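PDB 2PY5: DNA polymerase from Bacillus phage phi29, which replicates the viral DNA by protein-primed, highly processive strand displacement and proofreads the product with its own 3'-5' exonuclease. Local coordinates for residues A12-T17 and R23-G28; T16-D21 and H149-V154. The protein carries 2 engineered substitutions. All coordinates share one frame; numbering follows the deposited sequence.

Interaction 1: residues A12-T17 and R23-G28; sequences AFETTT and RVWAYG. Engineered in segment 12-17: Ala12 (natural residue Asp). With nucleotides of chain A.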
loop_
_atom_site.group_PDB
_atom_site.type_symbol
_atom_site.label_atom_id
_atom_site.label_comp_id
_atom_site.label_asym_id
_atom_site.label_seq_id
_atom_site.Cartn_x
_atom_site.Cartn_y
_atom_site.Cartn_z
ATOM N N ALA F 12 3.138 -15.827 16.110
ATOM C CA ALA F 12 4.417 -15.258 15.684
ATOM C C ALA F 12 5.522 -16.281 15.851
ATOM O O ALA F 12 5.424 -17.188 16.686
ATOM C CB ALA F 12 4.756 -14.030 16.499
ATOM N N PHE F 13 6.566 -16.125 15.034
ATOM C CA PHE F 13 7.818 -16.862 15.211
ATOM C C PHE F 13 8.976 -15.901 15.443
ATOM O O PHE F 13 8.998 -14.784 14.905
ATOM C CB PHE F 13 8.192 -17.623 13.944
ATOM C CG PHE F 13 7.251 -18.743 13.543
ATOM C CD1 PHE F 13 7.108 -19.045 12.208
ATOM C CD2 PHE F 13 6.563 -19.510 14.476
ATOM C CE1 PHE F 13 6.320 -20.085 11.788
ATOM C CE2 PHE F 13 5.758 -20.542 14.070
ATOM C CZ PHE F 13 5.627 -20.829 12.709
ATOM N N GLU F 14 9.955 -16.341 16.232
ATOM C CA GLU F 14 11.289 -15.739 16.223
ATOM C C GLU F 14 12.201 -16.761 15.572
ATOM O O GLU F 14 12.069 -17.969 15.804
ATOM C CB GLU F 14 11.780 -15.373 17.618
ATOM C CG GLU F 14 10.838 -14.492 18.423
ATOM C CD GLU F 14 10.621 -13.094 17.834
ATOM O OE1 GLU F 14 11.410 -12.629 16.982
ATOM O OE2 GLU F 14 9.640 -12.445 18.260
ATOM N N THR F 15 13.131 -16.278 14.746
ATOM C CA THR F 15 13.889 -17.164 13.878
ATOM C C THR F 15 15.386 -16.841 13.917
ATOM O O THR F 15 15.784 -15.726 14.219
ATOM C CB THR F 15 13.373 -17.064 12.430
ATOM O OG1 THR F 15 13.561 -15.722 11.966
ATOM C CG2 THR F 15 11.882 -17.413 12.345
ATOM N N THR F 16 16.215 -17.843 13.640
ATOM C CA THR F 16 17.637 -17.625 13.546
ATOM C C THR F 16 17.980 -16.945 12.227
ATOM O O THR F 16 17.181 -16.976 11.281
ATOM C CB THR F 16 18.411 -18.932 13.702
ATOM O OG1 THR F 16 18.094 -19.815 12.629
ATOM C CG2 THR F 16 18.069 -19.593 15.022
ATOM N N THR F 17 19.168 -16.345 12.165
ATOM C CA THR F 17 19.484 -15.399 11.101
ATOM C C THR F 17 20.734 -15.784 10.323
ATOM O O THR F 17 21.368 -14.942 9.704
ATOM C CB THR F 17 19.591 -13.976 11.677
ATOM O OG1 THR F 17 20.745 -13.865 12.514
ATOM C CG2 THR F 17 18.324 -13.640 12.483
ATOM N N ARG F 23 16.104 -21.443 11.217
ATOM C CA ARG F 23 15.045 -22.180 11.883
ATOM C C ARG F 23 14.309 -21.319 12.897
ATOM O O ARG F 23 14.813 -20.321 13.365
ATOM C CB ARG F 23 15.632 -23.414 12.571
ATOM C CG ARG F 23 16.736 -23.110 13.511
ATOM C CD ARG F 23 17.431 -24.366 14.073
ATOM N NE ARG F 23 18.775 -23.976 14.479
ATOM C CZ ARG F 23 19.088 -23.294 15.583
ATOM N NH1 ARG F 23 18.178 -22.961 16.485
ATOM N NH2 ARG F 23 20.334 -22.933 15.779
ATOM N N VAL F 24 13.109 -21.748 13.241
ATOM C CA VAL F 24 12.332 -21.137 14.325
ATOM C C VAL F 24 12.977 -21.484 15.674
ATOM O O VAL F 24 13.261 -22.662 15.946
ATOM C CB VAL F 24 10.868 -21.648 14.273
ATOM C CG1 VAL F 24 10.070 -21.224 15.506
ATOM C CG2 VAL F 24 10.196 -21.150 12.996
ATOM N N TRP F 25 13.246 -20.469 16.497
ATOM C CA TRP F 25 13.687 -20.710 17.878
ATOM C C TRP F 25 12.612 -20.393 18.915
ATOM O O TRP F 25 12.741 -20.772 20.068
ATOM C CB TRP F 25 15.007 -19.996 18.208
ATOM C CG TRP F 25 14.976 -18.480 18.199
ATOM C CD1 TRP F 25 15.374 -17.678 17.179
ATOM C CD2 TRP F 25 14.585 -17.612 19.269
ATOM N NE1 TRP F 25 15.269 -16.360 17.542
ATOM C CE2 TRP F 25 14.780 -16.288 18.819
ATOM C CE3 TRP F 25 14.113 -17.820 20.574
ATOM C CZ2 TRP F 25 14.480 -15.175 19.613
ATOM C CZ3 TRP F 25 13.826 -16.709 21.368
ATOM C CH2 TRP F 25 14.015 -15.404 20.881
ATOM N N ALA F 26 11.554 -19.695 18.494
ATOM C CA ALA F 26 10.396 -19.468 19.356
ATOM C C ALA F 26 9.127 -19.330 18.538
ATOM O O ALA F 26 9.160 -18.832 17.422
ATOM C CB ALA F 26 10.586 -18.222 20.220
ATOM N N TYR F 27 8.016 -19.815 19.097
ATOM C CA TYR F 27 6.689 -19.541 18.562
ATOM C C TYR F 27 5.809 -19.012 19.683
ATOM O O TYR F 27 6.056 -19.269 20.865
ATOM C CB TYR F 27 6.044 -20.801 17.976
ATOM C CG TYR F 27 5.576 -21.821 19.015
ATOM C CD1 TYR F 27 4.353 -21.672 19.684
ATOM C CD2 TYR F 27 6.359 -22.925 19.343
ATOM C CE1 TYR F 27 3.926 -22.612 20.638
ATOM C CE2 TYR F 27 5.929 -23.860 20.280
ATOM C CZ TYR F 27 4.708 -23.688 20.931
ATOM O OH TYR F 27 4.278 -24.605 21.878
ATOM N N GLY F 28 4.754 -18.306 19.293
ATOM C CA GLY F 28 3.704 -17.920 20.216
ATOM C C GLY F 28 2.390 -17.999 19.481
ATOM O O GLY F 28 2.321 -17.689 18.283
ATOM P P DT A 7 9.722 -9.682 13.745
ATOM O OP1 DT A 7 9.030 -10.148 14.956
ATOM O OP2 DT A 7 10.248 -8.303 13.679
ATOM O "O5'" DT A 7 10.975 -10.620 13.417
ATOM C "C5'" DT A 7 10.828 -12.024 13.270
ATOM C "C4'" DT A 7 12.201 -12.612 12.996
ATOM O "O4'" DT A 7 12.745 -12.015 11.802
ATOM C "C3'" DT A 7 13.266 -12.358 14.065
ATOM O "O3'" DT A 7 13.226 -13.320 15.127
ATOM C "C2'" DT A 7 14.536 -12.524 13.243
ATOM C "C1'" DT A 7 14.155 -11.939 11.895
ATOM N N1 DT A 7 14.591 -10.509 11.695
ATOM C C2 DT A 7 15.867 -10.297 11.238
ATOM O O2 DT A 7 16.651 -11.199 11.000
ATOM N N3 DT A 7 16.207 -8.985 11.063
ATOM C C4 DT A 7 15.409 -7.882 11.291
ATOM O O4 DT A 7 15.825 -6.734 11.098
ATOM C C5 DT A 7 14.080 -8.168 11.770
ATOM C C7 DT A 7 13.128 -7.044 12.046
ATOM C C6 DT A 7 13.725 -9.453 11.948
HETATM O O HOH W 1 15.763 -13.707 16.415
#

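Interaction 2: residues T16-D21 and H149-V154; sequences TTKVED and HKERPV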
loop_
_atom_site.group_PDB
_atom_site.type_symbol
_atom_site.label_atom_id
_atom_site.label_comp_id
_atom_site.label_asym_id
_atom_site.label_seq_id
_atom_site.Cartn_x
_atom_site.Cartn_y
_atom_site.Cartn_z
ATOM N N THR F 16 16.215 -17.843 13.640
ATOM C CA THR F 16 17.637 -17.625 13.546
ATOM C C THR F 16 17.980 -16.945 12.227
ATOM O O THR F 16 17.181 -16.976 11.281
ATOM C CB THR F 16 18.411 -18.932 13.702
ATOM O OG1 THR F 16 18.094 -19.815 12.629
ATOM C CG2 THR F 16 18.069 -19.593 15.022
ATOM N N THR F 17 19.168 -16.345 12.165
ATOM C CA THR F 17 19.484 -15.399 11.101
ATOM C C THR F 17 20.734 -15.784 10.323
ATOM O O THR F 17 21.368 -14.942 9.704
ATOM C CB THR F 17 19.591 -13.976 11.677
ATOM O OG1 THR F 17 20.745 -13.865 12.514
ATOM C CG2 THR F 17 18.324 -13.640 12.483
ATOM N N LYS F 18 21.051 -17.075 10.335
ATOM C CA LYS F 18 22.200 -17.621 9.613
ATOM C C LYS F 18 21.710 -18.357 8.373
ATOM O O LYS F 18 20.878 -19.257 8.476
ATOM C CB LYS F 18 22.936 -18.608 10.497
ATOM C CG LYS F 18 23.431 -18.050 11.812
ATOM C CD LYS F 18 23.860 -19.204 12.708
ATOM C CE LYS F 18 24.566 -18.737 13.963
ATOM N NZ LYS F 18 25.116 -19.897 14.736
ATOM N N VAL F 19 22.223 -17.985 7.201
ATOM C CA VAL F 19 21.825 -18.665 5.953
ATOM C C VAL F 19 22.073 -20.185 5.995
ATOM O O VAL F 19 21.336 -20.957 5.372
ATOM C CB VAL F 19 22.488 -18.033 4.700
ATOM C CG1 VAL F 19 21.990 -16.611 4.505
ATOM C CG2 VAL F 19 24.000 -18.057 4.800
ATOM N N GLU F 20 23.079 -20.613 6.767
ATOM C CA GLU F 20 23.427 -22.043 6.884
ATOM C C GLU F 20 22.667 -22.729 8.016
ATOM O O GLU F 20 22.787 -23.939 8.199
ATOM C CB GLU F 20 24.936 -22.248 7.117
ATOM C CG GLU F 20 25.787 -21.034 6.884
ATOM C CD GLU F 20 25.714 -20.049 8.040
ATOM O OE1 GLU F 20 25.243 -18.922 7.823
ATOM O OE2 GLU F 20 26.117 -20.416 9.168
ATOM N N ASP F 21 21.877 -21.972 8.775
ATOM C CA ASP F 21 21.190 -22.536 9.930
ATOM C C ASP F 21 19.977 -21.693 10.293
ATOM O O ASP F 21 19.974 -20.935 11.276
ATOM C CB ASP F 21 22.150 -22.639 11.108
ATOM C CG ASP F 21 21.553 -23.354 12.288
ATOM O OD1 ASP F 21 22.190 -23.320 13.355
ATOM O OD2 ASP F 21 20.453 -23.934 12.160
ATOM N N HIS F 149 20.132 -11.447 16.356
ATOM C CA HIS F 149 21.279 -12.214 15.883
ATOM C C HIS F 149 22.023 -12.960 16.985
ATOM O O HIS F 149 23.063 -13.547 16.722
ATOM C CB HIS F 149 22.211 -11.289 15.104
ATOM C CG HIS F 149 21.508 -10.526 14.032
ATOM N ND1 HIS F 149 20.936 -11.143 12.939
ATOM C CD2 HIS F 149 21.224 -9.208 13.913
ATOM C CE1 HIS F 149 20.360 -10.230 12.176
ATOM N NE2 HIS F 149 20.528 -9.047 12.741
ATOM N N LYS F 150 21.473 -12.943 18.203
ATOM C CA LYS F 150 22.057 -13.691 19.307
ATOM C C LYS F 150 22.163 -15.171 18.943
ATOM O O LYS F 150 21.268 -15.739 18.288
ATOM C CB LYS F 150 21.244 -13.527 20.600
ATOM C CG LYS F 150 21.678 -14.481 21.713
ATOM C CD LYS F 150 21.068 -14.160 23.054
ATOM C CE LYS F 150 21.475 -15.210 24.079
ATOM N NZ LYS F 150 20.955 -14.927 25.439
ATOM N N GLU F 151 23.267 -15.781 19.371
ATOM C CA GLU F 151 23.508 -17.201 19.166
ATOM C C GLU F 151 22.467 -18.011 19.947
ATOM O O GLU F 151 22.400 -17.911 21.185
ATOM C CB GLU F 151 24.924 -17.544 19.637
ATOM C CG GLU F 151 25.253 -19.035 19.735
ATOM C CD GLU F 151 25.279 -19.736 18.391
ATOM O OE1 GLU F 151 25.294 -19.047 17.344
ATOM O OE2 GLU F 151 25.304 -20.991 18.392
ATOM N N ARG F 152 21.671 -18.794 19.213
ATOM C CA ARG F 152 20.594 -19.606 19.788
ATOM C C ARG F 152 20.561 -20.995 19.148
ATOM O O ARG F 152 19.969 -21.181 18.087
ATOM C CB ARG F 152 19.244 -18.918 19.590
ATOM C CG ARG F 152 19.094 -17.615 20.368
ATOM C CD ARG F 152 17.725 -17.011 20.144
ATOM N NE ARG F 152 17.534 -15.730 20.831
ATOM C CZ ARG F 152 17.637 -14.525 20.265
ATOM N NH1 ARG F 152 17.988 -14.401 18.992
ATOM N NH2 ARG F 152 17.417 -13.434 20.993
ATOM N N PRO F 153 21.219 -21.975 19.788
ATOM C CA PRO F 153 21.212 -23.341 19.292
ATOM C C PRO F 153 19.849 -24.003 19.373
ATOM O O PRO F 153 18.924 -23.483 19.992
ATOM C CB PRO F 153 22.187 -24.057 20.238
ATOM C CG PRO F 153 22.982 -22.993 20.843
ATOM C CD PRO F 153 22.066 -21.852 20.985
ATOM N N VAL F 154 19.725 -25.159 18.738
ATOM C CA VAL F 154 18.500 -25.921 18.840
ATOM C C VAL F 154 18.209 -26.201 20.319
ATOM O O VAL F 154 19.086 -26.657 21.056
ATOM C CB VAL F 154 18.583 -27.225 18.030
ATOM C CG1 VAL F 154 17.386 -28.123 18.318
ATOM C CG2 VAL F 154 18.672 -26.914 16.556
#

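Interaction 1: residues A12-T17 and R23-G28
Glu14 O accepts two backbone N-H groups, Trp25 N at 2.8 Å and, in a longer bond of 3.2 Å, Ala26 N, both from the same face of its carbonyl plane: a classic beta bulge in an antiparallel hairpin. Ahead of it Ala12, engineered (Asp in nature), and Gly28 exchange a pair of backbone hydrogen bonds, and Glu14 N donates to Ala26 O. Beyond it Thr16 N donates to Arg23 O. Thr16 OG1 accepts from Arg23 N and donates to Asp21, the salt-bridge partner of Arg23; Thr16 CG2 lies over the Arg23 guanidinium, a branched residue serving both needs.

Val24 CG2 lies over one face of the Phe13 ring, 4.0 Å from its centroid, with Tyr27 CB at the edge. On the sheet's other face Glu14 CB makes a CH-pi contact over the Trp25 indole, 3.7 Å from its six-membered ring's centroid.

With Glu14 bent at chi2 (-65°), the O3' hydroxyl of DT7 of chain A donates to OE1 at 2.7 Å; Thr15 N donates to that O3', which a water links with Trp25 NE1 and Thr15 O. Glu14 is essential for exonucleolysis.

Helices 44-54 and 63-76 cover the Phe13 side, helix 160-182 the Glu14 side.

Interaction 2: residues T16-D21 and H149-V154
Thr17 and His149 bury the most surface here and meet through a hydrogen bond of 2.8 Å between Thr17 OG1 and His149 ND1, in which either atom could be the donor. The hydroxyl comes to the edge of the imidazole, in the plane of the ring, and the two side chains cross at about a right angle. With chi1 at 69°, Thr17 OG1 sits between its backbone N and carbonyl carbon, while CG2 turns beside the N and lies 3.6 Å from His149 ND1. A short branched residue suits this place, offering a hydroxyl and a methyl from one carbon; Thr17 and His149 each also pack on a thymine base of the bound DNA.

Lys18 makes the other polar link. Its chain, extended beyond CG, carries NZ to 2.7 Å from Glu151 OE1, a salt bridge received on the syn lone pair of the carboxylate. Glu151 starts away from the loop, but the bend at chi2 (67°) returns its carboxylate to the lysine. Two long, flexible side chains can span such a gap between loops at the partly open surface.

Residues 18-21 form a type I beta turn, and Thr16 OG1 donates to Asp21 O at 2.6 Å, drawing the loop's ends together. The contact thus ties the hairpin loop between strands 8-15 and 24-31 to the connection from helix 130-136 to helix 160-182.

Interaction 1 is the buried contact, interaction 2 the more exposed one, and both start from the same piece of chain, sharing Thr16 and Thr17. The hairpin of 12-17 with 23-28 is held by a backbone ladder and ring packing, as befits neighbouring strands in a sheet; 16-21 and 149-154, distant in sequence and without regular structure, are joined mainly by side-chain polar bonds. The two contacts touch directly: Arg23 NH2 probably bonds to Arg152 O, and the Arg152 guanidinium packs on the Trp25 indole, on the face opposite Glu14 CB. Both border the bound DNA, interaction 1 holding the O3' of DT7 of chain A and interaction 2 reaching thymine through Thr17 and His149.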